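Glypican-1 (Homo sapiens, PDB 4YWT) carries heparan sulfate chains at the cell surface, through which it binds alpha-4(V) collagen and takes part in Schwann cell myelination. Local coordinates at residues I60-Y65 with V249-Y254; R265-Y270 with D412-G417. The protein carries 3 engineered substitutions. All coordinates share one frame; numbering follows the deposited sequence.

Contact 1 of 2, residues I60-Y65 with V249-Y254; sequences ICPQGY and VMKLVY
I60, C61 and P62 pack on M250 and K251 in the cysteine-rich lobe of the largely helical glypican fold, where the loop between helices 32-39 and 70-129 is laid against helix 243-253. The innermost layer is apolar. I60 sends both ends of its branched side chain to one methylene of M250: CD1 of I60 lies 3.8 Å from CG of M250, and CG2 of I60 lies 3.9 Å from that same CG. A beta-branched residue suits this place, since its two arms can straddle a single carbon. The unbranched M250 is flexible enough to serve two neighbours; its chain bends at chi2 (54°), and its methyl CE reaches the sulfur of C61, with CE and SG 3.6 Å apart. One residue on, beside M250, CE of K251 meets CG and CD of P62, and the bend at chi4 turns NZ away from the line of the lysine chain.

Further out, the position of the loop is fixed by stronger links. C61 is joined by a disulfide to C255, just past the end of the helix, and the backbone N atoms of I60 and C61 both hydrogen-bond to OE2 of E73 on helix 70-129. P62 also touches L259. Towards the solvent side the contact ends at the lysine, where CE of K251 sits 3.7 Å from CG of P62.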
ATOM      1  N   ILE A  60      21.628 -33.058   1.283  1.00 68.06           N
ATOM      2  CA  ILE A  60      20.408 -32.471   1.832  1.00 59.13           C
ATOM      3  C   ILE A  60      19.405 -33.517   2.313  1.00 55.29           C
ATOM      4  O   ILE A  60      19.102 -33.589   3.504  1.00 55.64           O
ATOM      5  CB  ILE A  60      19.713 -31.558   0.801  1.00 57.37           C
ATOM      6  CG1 ILE A  60      20.678 -30.480   0.308  1.00 55.33           C
ATOM      7  CG2 ILE A  60      18.466 -30.927   1.402  1.00 52.19           C
ATOM      8  CD1 ILE A  60      20.303 -29.892  -1.033  1.00 49.61           C
ATOM      9  N   CYS A  61      18.878 -34.306   1.380  1.00 55.12           N
ATOM     10  CA  CYS A  61      17.915 -35.352   1.711  1.00 56.34           C
ATOM     11  C   CYS A  61      18.486 -36.312   2.746  1.00 57.85           C
ATOM     12  O   CYS A  61      19.679 -36.621   2.710  1.00 52.23           O
ATOM     13  CB  CYS A  61      17.499 -36.121   0.453  1.00 51.43           C
ATOM     14  SG  CYS A  61      16.727 -35.107  -0.828  1.00 88.10           S
ATOM     15  N   PRO A  62      17.637 -36.777   3.677  1.00 56.43           N
ATOM     16  CA  PRO A  62      18.061 -37.728   4.711  1.00 59.46           C
ATOM     17  C   PRO A  62      18.725 -38.945   4.089  1.00 63.89           C
ATOM     18  O   PRO A  62      18.193 -39.503   3.129  1.00 65.96           O
ATOM     19  CB  PRO A  62      16.751 -38.106   5.403  1.00 53.60           C
ATOM     20  CG  PRO A  62      15.860 -36.940   5.176  1.00 48.49           C
ATOM     21  CD  PRO A  62      16.217 -36.412   3.817  1.00 48.86           C
ATOM     22  N   GLN A  63      19.879 -39.339   4.613  1.00 70.86           N
ATOM     23  CA  GLN A  63      20.650 -40.398   3.984  1.00 77.25           C
ATOM     24  C   GLN A  63      19.966 -41.750   4.146  1.00 78.44           C
ATOM     25  O   GLN A  63      19.663 -42.194   5.253  1.00 82.19           O
ATOM     26  CB  GLN A  63      22.071 -40.430   4.547  1.00 84.24           C
ATOM     27  CG  GLN A  63      23.001 -39.450   3.840  1.00 89.54           C
ATOM     28  CD  GLN A  63      24.185 -39.031   4.685  1.00 92.69           C
ATOM     29  OE1 GLN A  63      24.395 -39.545   5.784  1.00 96.61           O
ATOM     30  NE2 GLN A  63      24.970 -38.088   4.174  1.00 92.35           N
ATOM     31  N   GLY A  64      19.730 -42.387   3.006  1.00 75.40           N
ATOM     32  CA  GLY A  64      19.005 -43.639   2.922  1.00 72.94           C
ATOM     33  C   GLY A  64      18.975 -44.004   1.455  1.00 72.15           C
ATOM     34  O   GLY A  64      19.470 -43.244   0.624  1.00 69.90           O
ATOM     35  N   TYR A  65      18.397 -45.151   1.120  1.00 68.94           N
ATOM     36  CA  TYR A  65      18.421 -45.614  -0.261  1.00 70.59           C
ATOM     37  C   TYR A  65      17.611 -44.692  -1.166  1.00 61.71           C
ATOM     38  O   TYR A  65      16.444 -44.403  -0.901  1.00 60.41           O
ATOM     39  CB  TYR A  65      17.919 -47.053  -0.343  1.00 64.02           C
ATOM     40  CG  TYR A  65      18.925 -48.028   0.216  1.00 65.41           C
ATOM     41  CD1 TYR A  65      20.126 -48.260  -0.439  1.00 67.12           C
ATOM     42  CD2 TYR A  65      18.694 -48.686   1.416  1.00 66.95           C
ATOM     43  CE1 TYR A  65      21.061 -49.138   0.070  1.00 68.48           C
ATOM     44  CE2 TYR A  65      19.625 -49.566   1.936  1.00 69.41           C
ATOM     45  CZ  TYR A  65      20.806 -49.788   1.257  1.00 68.09           C
ATOM     46  OH  TYR A  65      21.739 -50.662   1.766  1.00 83.12           O
ATOM     47  N   VAL A 249      13.757 -26.212   1.573  1.00 43.15           N
ATOM     48  CA  VAL A 249      12.769 -26.292   0.505  1.00 40.18           C
ATOM     49  C   VAL A 249      13.027 -27.522  -0.355  1.00 49.42           C
ATOM     50  O   VAL A 249      12.089 -28.208  -0.762  1.00 48.78           O
ATOM     51  CB  VAL A 249      12.777 -25.019  -0.369  1.00 48.97           C
ATOM     52  CG1 VAL A 249      12.032 -25.249  -1.675  1.00 50.19           C
ATOM     53  CG2 VAL A 249      12.163 -23.859   0.393  1.00 38.20           C
ATOM     54  N   MET A 250      14.300 -27.805  -0.620  1.00 50.56           N
ATOM     55  CA  MET A 250      14.661 -29.032  -1.323  1.00 44.53           C
ATOM     56  C   MET A 250      14.166 -30.249  -0.548  1.00 44.68           C
ATOM     57  O   MET A 250      13.608 -31.181  -1.126  1.00 45.51           O
ATOM     58  CB  MET A 250      16.173 -29.122  -1.533  1.00 47.12           C
ATOM     59  CG  MET A 250      16.642 -30.496  -1.991  1.00 50.09           C
ATOM     60  SD  MET A 250      15.771 -31.066  -3.464  1.00 54.07           S
ATOM     61  CE  MET A 250      16.258 -32.789  -3.508  1.00 54.22           C
ATOM     62  N   LYS A 251      14.367 -30.226   0.765  1.00 44.00           N
ATOM     63  CA  LYS A 251      13.899 -31.300   1.631  1.00 50.15           C
ATOM     64  C   LYS A 251      12.378 -31.392   1.602  1.00 46.94           C
ATOM     65  O   LYS A 251      11.806 -32.481   1.614  1.00 50.30           O
ATOM     66  CB  LYS A 251      14.391 -31.085   3.063  1.00 49.03           C
ATOM     67  CG  LYS A 251      14.041 -32.212   4.023  1.00 54.39           C
ATOM     68  CD  LYS A 251      15.032 -32.279   5.176  1.00 53.13           C
ATOM     69  CE  LYS A 251      14.758 -33.473   6.077  1.00 57.07           C
ATOM     70  NZ  LYS A 251      13.500 -33.311   6.858  1.00 58.52           N
ATOM     71  N   LEU A 252      11.733 -30.232   1.553  1.00 42.11           N
ATOM     72  CA  LEU A 252      10.279 -30.147   1.544  1.00 41.40           C
ATOM     73  C   LEU A 252       9.654 -30.746   0.287  1.00 42.36           C
ATOM     74  O   LEU A 252       8.671 -31.482   0.363  1.00 42.64           O
ATOM     75  CB  LEU A 252       9.840 -28.688   1.682  1.00 39.96           C
ATOM     76  CG  LEU A 252       8.336 -28.426   1.583  1.00 39.27           C
ATOM     77  CD1 LEU A 252       7.622 -28.982   2.802  1.00 38.96           C
ATOM     78  CD2 LEU A 252       8.048 -26.939   1.412  1.00 38.55           C
ATOM     79  N   VAL A 253      10.230 -30.429  -0.868  1.00 43.02           N
ATOM     80  CA  VAL A 253       9.584 -30.721  -2.142  1.00 56.52           C
ATOM     81  C   VAL A 253      10.046 -32.022  -2.799  1.00 60.36           C
ATOM     82  O   VAL A 253       9.231 -32.904  -3.073  1.00 63.54           O
ATOM     83  CB  VAL A 253       9.805 -29.569  -3.144  1.00 52.14           C
ATOM     84  CG1 VAL A 253       9.097 -29.862  -4.455  1.00 54.48           C
ATOM     85  CG2 VAL A 253       9.318 -28.253  -2.557  1.00 49.41           C
ATOM     86  N   TYR A 254      11.345 -32.144  -3.052  1.00 53.75           N
ATOM     87  CA  TYR A 254      11.845 -33.215  -3.908  1.00 53.70           C
ATOM     88  C   TYR A 254      12.572 -34.338  -3.175  1.00 57.68           C
ATOM     89  O   TYR A 254      13.023 -35.295  -3.802  1.00 57.86           O
ATOM     90  CB  TYR A 254      12.765 -32.627  -4.978  1.00 52.89           C
ATOM     91  CG  TYR A 254      12.035 -31.745  -5.961  1.00 53.63           C
ATOM     92  CD1 TYR A 254      10.881 -32.190  -6.593  1.00 56.57           C
ATOM     93  CD2 TYR A 254      12.483 -30.462  -6.241  1.00 50.11           C
ATOM     94  CE1 TYR A 254      10.202 -31.386  -7.489  1.00 54.79           C
ATOM     95  CE2 TYR A 254      11.811 -29.651  -7.135  1.00 49.66           C
ATOM     96  CZ  TYR A 254      10.671 -30.117  -7.755  1.00 52.24           C
ATOM     97  OH  TYR A 254       9.998 -29.311  -8.644  1.00 56.54           O
TER

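Contact 2 of 2, residues R265-Y270 with D412-G417; sequences RPCPDY and DRCWNG
C267 and C414 are joined by a disulfide; in the modelled conformer of C267, its SG lies 2.0 Å from SG of C414, with a chi3 of 91° close to the relaxed value for such a bond. Beside it the backbones of P266 and W415 form a single beta bridge. W415 N donates to O of R265 at 2.7 Å in a nearly straight bond (170°), although the donor stands above the carbonyl plane. The return bond runs from C267 N to O of W415 at 3.0 Å. Proline fits between these two bonds because neither needs its nitrogen as a donor, and its CA adds a CA-H...O contact to that same W415 oxygen.

The packing is close around Y270, in the first turn of the helix whose N-cap position C267 holds. With CG anti to the backbone N, its ring is carried over the loop, where O of N416 lies over the centre of one face, 3.4 Å from CE2 of Y270. The indole of W415 meets this ring obliquely, planes at 55°. G417, at a positive phi that suits a residue without a side chain, brings its CA to 3.7 Å from OH of Y270 and over one face of the W415 ring, toward the rim.

The looser side is the exposed side chain of R265, whose CB points away from the partner segment and which packs on H257. A covalent link beside two backbone bonds would be expected to hold the chain around C414 to the start of helix 268-278, even though residues 406-411 are not modelled, consistent with mobility there.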
ATOM      1  N   ARG A 265       3.000 -35.976  -1.259  1.00 62.85           N
ATOM      2  CA  ARG A 265       3.009 -34.521  -1.219  1.00 62.33           C
ATOM      3  C   ARG A 265       3.201 -34.040   0.216  1.00 61.34           C
ATOM      4  O   ARG A 265       2.799 -34.722   1.160  1.00 55.96           O
ATOM      5  CB  ARG A 265       1.715 -33.963  -1.820  1.00 66.30           C
ATOM      6  CG  ARG A 265       1.738 -33.890  -3.339  1.00 73.55           C
ATOM      7  CD  ARG A 265       2.765 -32.872  -3.812  1.00 78.47           C
ATOM      8  NE  ARG A 265       3.006 -32.943  -5.250  1.00 87.02           N
ATOM      9  CZ  ARG A 265       4.175 -33.267  -5.793  1.00 93.17           C
ATOM     10  NH1 ARG A 265       5.213 -33.549  -5.017  1.00 94.05           N
ATOM     11  NH2 ARG A 265       4.309 -33.306  -7.112  1.00 96.52           N
ATOM     12  N   PRO A 266       3.823 -32.862   0.385  1.00 53.99           N
ATOM     13  CA  PRO A 266       4.190 -32.370   1.718  1.00 52.09           C
ATOM     14  C   PRO A 266       2.994 -32.087   2.617  1.00 41.22           C
ATOM     15  O   PRO A 266       1.957 -31.627   2.144  1.00 41.05           O
ATOM     16  CB  PRO A 266       4.943 -31.067   1.417  1.00 40.93           C
ATOM     17  CG  PRO A 266       5.385 -31.190   0.003  1.00 41.87           C
ATOM     18  CD  PRO A 266       4.310 -31.968  -0.679  1.00 62.42           C
ATOM     19  N   CYS A 267       3.145 -32.369   3.906  1.00 51.68           N
ATOM     20  CA  CYS A 267       2.112 -32.025   4.869  0.68 50.32           C
ATOM     21  C   CYS A 267       2.003 -30.506   4.995  1.00 38.89           C
ATOM     22  O   CYS A 267       3.009 -29.800   4.962  1.00 38.25           O
ATOM     23  CB  CYS A 267       2.402 -32.666   6.230  0.68 49.17           C
ATOM     24  SG  CYS A 267       2.286 -34.478   6.239  0.68 66.39           S
ATOM     25  N   PRO A 268       0.764 -30.003   5.111  1.00 43.90           N
ATOM     26  CA  PRO A 268       0.498 -28.565   5.243  1.00 42.61           C
ATOM     27  C   PRO A 268       1.303 -27.881   6.351  1.00 46.91           C
ATOM     28  O   PRO A 268       1.922 -26.848   6.094  1.00 45.55           O
ATOM     29  CB  PRO A 268      -0.998 -28.524   5.556  1.00 46.52           C
ATOM     30  CG  PRO A 268      -1.542 -29.714   4.843  1.00 47.87           C
ATOM     31  CD  PRO A 268      -0.482 -30.778   4.959  1.00 44.19           C
ATOM     32  N   ASP A 269       1.300 -28.448   7.555  1.00 46.87           N
ATOM     33  CA  ASP A 269       2.014 -27.852   8.683  1.00 47.04           C
ATOM     34  C   ASP A 269       3.529 -27.893   8.482  1.00 47.76           C
ATOM     35  O   ASP A 269       4.248 -26.992   8.919  1.00 42.26           O
ATOM     36  CB  ASP A 269       1.635 -28.558   9.987  1.00 47.45           C
ATOM     37  CG  ASP A 269       0.220 -28.237  10.434  1.00 49.29           C
ATOM     38  OD1 ASP A 269      -0.377 -27.288   9.882  1.00 53.96           O
ATOM     39  OD2 ASP A 269      -0.292 -28.925  11.342  1.00 52.87           O
ATOM     40  N   TYR A 270       4.002 -28.944   7.824  1.00 45.46           N
ATOM     41  CA  TYR A 270       5.410 -29.075   7.463  1.00 50.40           C
ATOM     42  C   TYR A 270       5.816 -27.925   6.538  1.00 41.18           C
ATOM     43  O   TYR A 270       6.734 -27.150   6.840  1.00 36.10           O
ATOM     44  CB  TYR A 270       5.650 -30.434   6.794  1.00 46.03           C
ATOM     45  CG  TYR A 270       7.068 -30.701   6.337  1.00 45.91           C
ATOM     46  CD1 TYR A 270       8.154 -30.101   6.962  1.00 46.97           C
ATOM     47  CD2 TYR A 270       7.317 -31.563   5.276  1.00 40.29           C
ATOM     48  CE1 TYR A 270       9.448 -30.348   6.538  1.00 46.62           C
ATOM     49  CE2 TYR A 270       8.605 -31.816   4.845  1.00 40.80           C
ATOM     50  CZ  TYR A 270       9.666 -31.207   5.480  1.00 45.08           C
ATOM     51  OH  TYR A 270      10.950 -31.457   5.052  1.00 44.12           O
ATOM     52  N   ASP A 412      -4.981 -38.792   1.936  1.00105.79           N
ATOM     53  CA  ASP A 412      -4.482 -37.640   2.680  1.00103.14           C
ATOM     54  C   ASP A 412      -3.377 -38.032   3.659  1.00 96.00           C
ATOM     55  O   ASP A 412      -3.271 -37.467   4.748  1.00 96.28           O
ATOM     56  CB  ASP A 412      -5.627 -36.947   3.423  1.00107.72           C
ATOM     57  CG  ASP A 412      -6.562 -36.202   2.486  1.00111.30           C
ATOM     58  OD1 ASP A 412      -6.174 -35.963   1.323  1.00113.10           O
ATOM     59  OD2 ASP A 412      -7.684 -35.858   2.912  1.00112.46           O
ATOM     60  N   ARG A 413      -2.567 -39.011   3.268  1.00 90.61           N
ATOM     61  CA  ARG A 413      -1.345 -39.340   3.994  1.00 80.40           C
ATOM     62  C   ARG A 413      -0.182 -38.652   3.291  1.00 76.75           C
ATOM     63  O   ARG A 413       0.018 -38.831   2.090  1.00 74.50           O
ATOM     64  CB  ARG A 413      -1.132 -40.853   4.064  1.00 81.32           C
ATOM     65  N   CYS A 414       0.590 -37.873   4.042  1.00 68.54           N
ATOM     66  CA  CYS A 414       1.488 -36.892   3.441  1.00 60.64           C
ATOM     67  C   CYS A 414       2.957 -37.034   3.838  1.00 54.05           C
ATOM     68  O   CYS A 414       3.298 -37.714   4.803  1.00 45.93           O
ATOM     69  CB  CYS A 414       1.001 -35.485   3.789  1.00 44.28           C
ATOM     70  SG  CYS A 414       0.561 -35.288   5.529  1.00 94.22           S
ATOM     71  N   TRP A 415       3.819 -36.383   3.066  1.00 45.77           N
ATOM     72  CA  TRP A 415       5.260 -36.409   3.288  1.00 46.41           C
ATOM     73  C   TRP A 415       5.677 -35.427   4.391  1.00 43.76           C
ATOM     74  O   TRP A 415       5.469 -34.221   4.273  1.00 42.62           O
ATOM     75  CB  TRP A 415       5.955 -36.099   1.956  1.00 46.42           C
ATOM     76  CG  TRP A 415       7.399 -35.700   2.001  1.00 49.90           C
ATOM     77  CD1 TRP A 415       7.899 -34.433   1.915  1.00 44.73           C
ATOM     78  CD2 TRP A 415       8.533 -36.574   2.080  1.00 50.70           C
ATOM     79  NE1 TRP A 415       9.271 -34.461   1.957  1.00 44.68           N
ATOM     80  CE2 TRP A 415       9.685 -35.764   2.053  1.00 51.10           C
ATOM     81  CE3 TRP A 415       8.686 -37.960   2.177  1.00 54.09           C
ATOM     82  CZ2 TRP A 415      10.973 -36.293   2.127  1.00 51.35           C
ATOM     83  CZ3 TRP A 415       9.966 -38.482   2.250  1.00 56.02           C
ATOM     84  CH2 TRP A 415      11.091 -37.651   2.228  1.00 56.43           C
ATOM     85  N   ASN A 416       6.260 -35.961   5.465  1.00 46.45           N
ATOM     86  CA  ASN A 416       6.702 -35.152   6.602  1.00 42.83           C
ATOM     87  C   ASN A 416       8.186 -34.804   6.521  1.00 42.80           C
ATOM     88  O   ASN A 416       8.732 -34.122   7.388  1.00 50.75           O
ATOM     89  CB  ASN A 416       6.394 -35.870   7.921  1.00 43.12           C
ATOM     90  CG  ASN A 416       7.023 -37.256   8.007  1.00 44.50           C
ATOM     91  OD1 ASN A 416       8.084 -37.515   7.441  1.00 45.07           O
ATOM     92  ND2 ASN A 416       6.362 -38.152   8.731  1.00 45.15           N
ATOM     93  N   GLY A 417       8.820 -35.290   5.462  1.00 44.47           N
ATOM     94  CA  GLY A 417      10.216 -35.031   5.166  1.00 47.71           C
ATOM     95  C   GLY A 417      11.184 -36.159   5.483  1.00 50.71           C
ATOM     96  O   GLY A 417      12.255 -36.235   4.880  1.00 53.78           O
TER

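In the fold
Both contacts belong to the cysteine-rich lobe at one end of the elongated molecule, their centres 13 Å apart. Helix 243-253 supplies one side of contact 1, where it receives the loop 60-65, and touches contact 2 through K251 and L252. K251 is shared most directly: its O lies 3.2 Å from NE1 of W415, a probable hydrogen bond, and its CG packs 3.3 Å from OH of Y270. L252 adds its O, 3.3 Å from CG of P266. Each contact also includes disulfide cysteines, so covalent links between parts distant in sequence accompany the packing at both places.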